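PDB 5UB3: phosphate-binding protein from Xanthomonas axonopodis pv. citri, which probably acts as a periplasmic receptor of the phosphonate-binding family, paired with a diguanylate cyclase, and was captured here with chloride bound. Local coordinates for residues L83-G88 with P210-M215; H114-Q119 with I176-L181. One frame throughout, in Å; residues are numbered along the deposited sequence.

Contact 1 (L83-G88 with P210-M215); sequences LMTERG and PRAVEM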
loop_
_atom_site.group_PDB
_atom_site.type_symbol
_atom_site.label_atom_id
_atom_site.label_comp_id
_atom_site.label_asym_id
_atom_site.label_seq_id
_atom_site.Cartn_x
_atom_site.Cartn_y
_atom_site.Cartn_z
ATOM N N LEU A 83 10.066 -7.887 -8.218
ATOM C CA LEU A 83 9.169 -7.835 -9.383
ATOM C C LEU A 83 8.188 -6.711 -9.196
ATOM O O LEU A 83 7.826 -6.414 -8.071
ATOM C CB LEU A 83 8.353 -9.137 -9.538
ATOM C CG LEU A 83 9.114 -10.359 -10.019
ATOM C CD1 LEU A 83 8.278 -11.615 -9.920
ATOM C CD2 LEU A 83 9.654 -10.111 -11.423
ATOM N N MET A 84 7.798 -6.025 -10.260
ATOM C CA MET A 84 6.666 -5.109 -10.208
ATOM C C MET A 84 5.408 -5.939 -10.365
ATOM O O MET A 84 5.390 -6.914 -11.096
ATOM C CB MET A 84 6.727 -4.015 -11.291
ATOM C CG MET A 84 7.961 -3.176 -11.242
ATOM S SD MET A 84 8.281 -2.355 -9.678
ATOM C CE MET A 84 6.790 -1.327 -9.562
ATOM N N THR A 85 4.365 -5.563 -9.642
ATOM C CA THR A 85 3.173 -6.358 -9.497
ATOM C C THR A 85 1.980 -5.597 -10.024
ATOM O O THR A 85 1.786 -4.406 -9.717
ATOM C CB THR A 85 2.972 -6.796 -8.029
ATOM O OG1 THR A 85 4.191 -7.403 -7.609
ATOM C CG2 THR A 85 1.810 -7.725 -7.828
ATOM N N GLU A 86 1.171 -6.320 -10.803
ATOM C CA GLU A 86 -0.054 -5.776 -11.390
ATOM C C GLU A 86 -1.179 -6.414 -10.635
ATOM O O GLU A 86 -1.261 -7.654 -10.527
ATOM C CB GLU A 86 -0.106 -6.180 -12.872
ATOM C CG GLU A 86 -1.221 -5.522 -13.637
ATOM C CD GLU A 86 -1.328 -6.134 -15.027
ATOM O OE1 GLU A 86 -0.488 -5.755 -15.895
ATOM O OE2 GLU A 86 -2.228 -7.005 -15.164
ATOM N N ARG A 87 -2.057 -5.587 -10.106
ATOM C CA ARG A 87 -3.220 -6.048 -9.404
ATOM C C ARG A 87 -4.510 -5.557 -10.078
ATOM O O ARG A 87 -4.642 -4.395 -10.485
ATOM C CB ARG A 87 -3.169 -5.571 -7.958
ATOM C CG ARG A 87 -2.049 -6.185 -7.123
ATOM C CD ARG A 87 -2.050 -5.654 -5.717
ATOM N NE ARG A 87 -0.963 -6.214 -4.915
ATOM C CZ ARG A 87 -0.648 -5.803 -3.684
ATOM N NH1 ARG A 87 -1.334 -4.804 -3.053
ATOM N NH2 ARG A 87 0.377 -6.420 -3.086
ATOM N N GLY A 88 -5.480 -6.452 -10.142
ATOM C CA GLY A 88 -6.728 -6.203 -10.859
ATOM C C GLY A 88 -6.585 -5.628 -12.245
ATOM O O GLY A 88 -7.329 -4.742 -12.590
ATOM N N PRO A 210 3.433 3.297 -9.637
ATOM C CA PRO A 210 3.187 1.898 -9.703
ATOM C C PRO A 210 2.529 1.436 -8.429
ATOM O O PRO A 210 2.863 1.869 -7.351
ATOM C CB PRO A 210 4.543 1.254 -9.873
ATOM C CG PRO A 210 5.524 2.326 -9.853
ATOM C CD PRO A 210 4.850 3.628 -9.522
ATOM N N ARG A 211 1.614 0.537 -8.629
ATOM C CA ARG A 211 0.685 0.080 -7.643
ATOM C C ARG A 211 1.273 -0.833 -6.576
ATOM O O ARG A 211 1.026 -0.677 -5.376
ATOM C CB ARG A 211 -0.352 -0.677 -8.444
ATOM C CG ARG A 211 -1.296 -1.376 -7.593
ATOM C CD ARG A 211 -2.663 -1.314 -8.130
ATOM N NE ARG A 211 -3.485 -1.622 -6.995
ATOM C CZ ARG A 211 -4.698 -2.118 -7.085
ATOM N NH1 ARG A 211 -5.273 -2.365 -8.271
ATOM N NH2 ARG A 211 -5.328 -2.358 -5.953
ATOM N N ALA A 212 2.025 -1.842 -6.998
ATOM C CA ALA A 212 2.509 -2.833 -6.019
ATOM C C ALA A 212 3.758 -3.461 -6.516
ATOM O O ALA A 212 4.084 -3.311 -7.691
ATOM C CB ALA A 212 1.464 -3.873 -5.727
ATOM N N VAL A 213 4.460 -4.136 -5.596
ATOM C CA VAL A 213 5.799 -4.642 -5.868
ATOM C C VAL A 213 6.030 -5.793 -4.919
ATOM O O VAL A 213 5.633 -5.768 -3.744
ATOM C CB VAL A 213 6.857 -3.536 -5.696
ATOM C CG1 VAL A 213 6.794 -2.903 -4.352
ATOM C CG2 VAL A 213 8.287 -4.001 -5.952
ATOM N N GLU A 214 6.707 -6.819 -5.419
ATOM C CA GLU A 214 7.219 -7.893 -4.591
ATOM C C GLU A 214 8.582 -7.477 -4.065
ATOM O O GLU A 214 9.488 -7.114 -4.836
ATOM C CB GLU A 214 7.349 -9.185 -5.461
ATOM C CG GLU A 214 6.042 -9.546 -6.149
ATOM C CD GLU A 214 4.903 -9.607 -5.156
ATOM O OE1 GLU A 214 5.051 -10.390 -4.209
ATOM O OE2 GLU A 214 3.887 -8.875 -5.313
ATOM N N MET A 215 8.763 -7.569 -2.760
ATOM C CA MET A 215 10.021 -7.241 -2.141
ATOM C C MET A 215 10.579 -8.469 -1.481
ATOM O O MET A 215 9.836 -9.316 -0.961
ATOM C CB MET A 215 9.882 -6.175 -1.080
ATOM C CG MET A 215 9.149 -4.915 -1.493
ATOM S SD MET A 215 10.148 -3.829 -2.551
ATOM C CE MET A 215 11.300 -3.151 -1.405
HETATM O O HOH W 1 -3.744 -2.539 -3.307
#

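Contact 2 (H114-Q119 with I176-L181); sequences HTLALQ and IDVGAL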
loop_
_atom_site.group_PDB
_atom_site.type_symbol
_atom_site.label_atom_id
_atom_site.label_comp_id
_atom_site.label_asym_id
_atom_site.label_seq_id
_atom_site.Cartn_x
_atom_site.Cartn_y
_atom_site.Cartn_z
ATOM N N HIS A 114 -9.556 22.650 7.418
ATOM C CA HIS A 114 -10.423 21.492 7.397
ATOM C C HIS A 114 -9.683 20.235 7.791
ATOM O O HIS A 114 -8.466 20.249 7.940
ATOM C CB HIS A 114 -11.031 21.337 6.015
ATOM C CG HIS A 114 -12.046 22.387 5.726
ATOM N ND1 HIS A 114 -11.777 23.475 4.936
ATOM C CD2 HIS A 114 -13.293 22.573 6.211
ATOM C CE1 HIS A 114 -12.826 24.273 4.912
ATOM N NE2 HIS A 114 -13.764 23.741 5.677
ATOM N N THR A 115 -10.419 19.157 7.943
ATOM C CA THR A 115 -9.869 17.933 8.442
ATOM C C THR A 115 -9.866 16.867 7.327
ATOM O O THR A 115 -10.714 16.819 6.457
ATOM C CB THR A 115 -10.640 17.460 9.697
ATOM O OG1 THR A 115 -11.987 17.253 9.332
ATOM C CG2 THR A 115 -10.600 18.480 10.757
ATOM N N LEU A 116 -8.868 16.025 7.401
ATOM C CA LEU A 116 -8.653 14.972 6.436
ATOM C C LEU A 116 -8.563 13.628 7.163
ATOM O O LEU A 116 -7.798 13.508 8.066
ATOM C CB LEU A 116 -7.329 15.251 5.760
ATOM C CG LEU A 116 -6.748 14.210 4.823
ATOM C CD1 LEU A 116 -7.557 14.044 3.547
ATOM C CD2 LEU A 116 -5.359 14.670 4.452
ATOM N N ALA A 117 -9.283 12.625 6.674
ATOM C CA ALA A 117 -9.237 11.262 7.126
ATOM C C ALA A 117 -8.188 10.498 6.358
ATOM O O ALA A 117 -8.299 10.370 5.149
ATOM C CB ALA A 117 -10.604 10.577 6.888
ATOM N N LEU A 118 -7.212 9.973 7.071
ATOM C CA LEU A 118 -6.198 9.102 6.516
ATOM C C LEU A 118 -6.261 7.750 7.152
ATOM O O LEU A 118 -6.972 7.526 8.126
ATOM C CB LEU A 118 -4.863 9.731 6.784
ATOM C CG LEU A 118 -4.748 11.102 6.111
ATOM C CD1 LEU A 118 -3.353 11.680 6.341
ATOM C CD2 LEU A 118 -4.980 10.970 4.632
ATOM N N GLN A 119 -5.474 6.834 6.627
ATOM C CA GLN A 119 -5.574 5.486 7.071
ATOM C C GLN A 119 -4.656 5.059 8.207
ATOM O O GLN A 119 -5.110 4.952 9.344
ATOM C CB GLN A 119 -5.484 4.592 5.879
ATOM C CG GLN A 119 -6.786 4.631 5.109
ATOM C CD GLN A 119 -6.679 3.993 3.754
ATOM O OE1 GLN A 119 -6.253 2.827 3.608
ATOM N NE2 GLN A 119 -7.078 4.742 2.736
ATOM N N ILE A 176 -15.538 14.339 9.366
ATOM C CA ILE A 176 -14.254 14.763 8.802
ATOM C C ILE A 176 -14.563 15.333 7.422
ATOM O O ILE A 176 -15.448 14.824 6.758
ATOM C CB ILE A 176 -13.292 13.557 8.738
ATOM C CG1 ILE A 176 -13.039 13.015 10.153
ATOM C CG2 ILE A 176 -11.946 13.946 8.120
ATOM C CD1 ILE A 176 -12.085 11.817 10.228
ATOM N N ASP A 177 -13.886 16.406 7.025
ATOM C CA ASP A 177 -14.233 17.112 5.836
ATOM C C ASP A 177 -13.775 16.383 4.558
ATOM O O ASP A 177 -14.474 16.396 3.543
ATOM C CB ASP A 177 -13.605 18.496 5.848
ATOM C CG ASP A 177 -14.001 19.319 7.081
ATOM O OD1 ASP A 177 -15.183 19.429 7.347
ATOM O OD2 ASP A 177 -13.114 19.843 7.773
ATOM N N VAL A 178 -12.603 15.789 4.612
ATOM C CA VAL A 178 -11.977 15.253 3.389
ATOM C C VAL A 178 -11.475 13.861 3.615
ATOM O O VAL A 178 -11.018 13.502 4.710
ATOM C CB VAL A 178 -10.838 16.157 2.864
ATOM C CG1 VAL A 178 -10.325 15.669 1.532
ATOM C CG2 VAL A 178 -11.195 17.636 2.801
ATOM N N GLY A 179 -11.559 13.031 2.562
ATOM C CA GLY A 179 -11.048 11.706 2.638
ATOM C C GLY A 179 -10.025 11.457 1.553
ATOM O O GLY A 179 -10.081 12.126 0.536
ATOM N N ALA A 180 -9.072 10.549 1.810
ATOM C CA ALA A 180 -8.107 10.150 0.783
ATOM C C ALA A 180 -8.221 8.654 0.602
ATOM O O ALA A 180 -8.226 7.931 1.551
ATOM C CB ALA A 180 -6.714 10.538 1.146
ATOM N N LEU A 181 -8.375 8.224 -0.648
ATOM C CA LEU A 181 -8.352 6.789 -1.013
ATOM C C LEU A 181 -7.710 6.641 -2.390
ATOM O O LEU A 181 -7.610 7.651 -3.111
ATOM C CB LEU A 181 -9.755 6.289 -1.121
ATOM C CG LEU A 181 -10.593 6.100 0.127
ATOM C CD1 LEU A 181 -11.978 5.649 -0.283
ATOM C CD2 LEU A 181 -10.004 5.054 1.030
#

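Contact 1 (L83-G88 with P210-M215)
Two antiparallel strands meet in the first lobe of a periplasmic-binding-protein fold, where the end of strand 79-87 pairs with the start of strand 209-217. Leu83 and Glu214 form a hydrogen-bonded pair, in which Glu214 N donates to Leu83 O at 2.9 Å, and Met84 and Val213 follow as a non-hydrogen-bonded pair. Thr85 N donates to Ala212 O at 3.0 Å. On the face shared by Leu83, Thr85 and Glu214, the threonine hydroxyl donates a hydrogen bond to the glutamate: Thr85 OG1 lies 2.7 Å from Glu214 OE2, which accepts on its anti lone pair, the two side chains crossing at about a right angle. Ser64 also hydrogen-bonds OE2 and Trp62 hydrogen-bonds OE1, so both carboxylate oxygens are held. On the face of Met84 and Val213, the methionine chain folds back through bends at chi2 (-56°) and chi3 (-61°), pressing Met84 CE to 3.4 Å from Pro210 CB, a tight contact. Farther on, the strands diverge and the arginines fill in. The Arg211 guanidinium lies with one face against Arg87 CB, and a water accepts from Arg211 NH2 and, weakly, from Arg87 NH1. Ser64 holds the far end of Arg87 at NH2, and the methyl of Ala212 sits over the centre of the Arg87 guanidinium, Ala212 CB being 3.5 Å from Arg87 CZ.

Contact 2 (H114-Q119 with I176-L181)
Asp177 OD2 accepts the backbone N-H of Thr115 at 2.8 Å, on the anti side of the carboxylate and slightly out of its plane. The same oxygen lies at the edge of the His114 ring, in the ring plane and 3.2 Å from His114 CD2, while the ring and carboxylate planes stand 87° apart. The imidazole is oriented from elsewhere, by a hydrogen bond from its ND1 to Gln110 O. A reciprocal bond closes the junction: Asp177 N donates to Thr115 OG1 at 3.1 Å. With chi1 at 60°, OG1 sits between the threonine's own backbone N and carbonyl carbon, and there it meets Asp177 N.

Beyond this polar start the chains run side by side as parallel strands. Val178 N bonds to Thr115 O, and Ala117 N to Val178 O at 2.8 Å in a nearly straight bond (170°), so Leu116 pairs with Val178. The last rung, from Ala180 N to Ala117 O, is weak and goes with the pairing of Ala117 and Gly179. On the face of Leu116 and Val178, one branch of the leucine crosses the valine, Leu116 CD1 approaching Val178 CG1 to 3.8 Å; Leu134 of helix 124-136 and Phe97 of strand 92-100 add to this layer. The face carrying Ala117 is packed by Ile176, whose CG2 methyl comes 3.8 Å from Ala117 CB; Ile176 also touches Phe170 of helix 164-172. At the far end Gln119 NE2 lies 3.4 Å from Leu181 CD2, the side chains crossing at about a right angle. Strand 156-160 pairs in parallel with the other edge of 115-118, and helices 124-136 and 164-172 pack on the strands: the alpha/beta core expected of a lobe in a periplasmic binding protein.

Overall arrangement
The two contacts lie on opposite sides of the chain's centre, their centres 26 Å apart and their nearest atoms about 10 Å apart, without touching. Contact 2 is nested along the sequence inside the loop closed by contact 1: the chain leaves strand 79-87, passes through strands 115-118 and 178-182, and returns at strand 209-217. Strand 92-100 connects them, pairing antiparallel with both 178-182 and 209-217. Contact 1 is antiparallel and contact 2 parallel, each belonging to a different lobe. This out-and-back path fits the two-lobed architecture of periplasmic binding proteins, in which the ligand is usually held in the cleft between lobes.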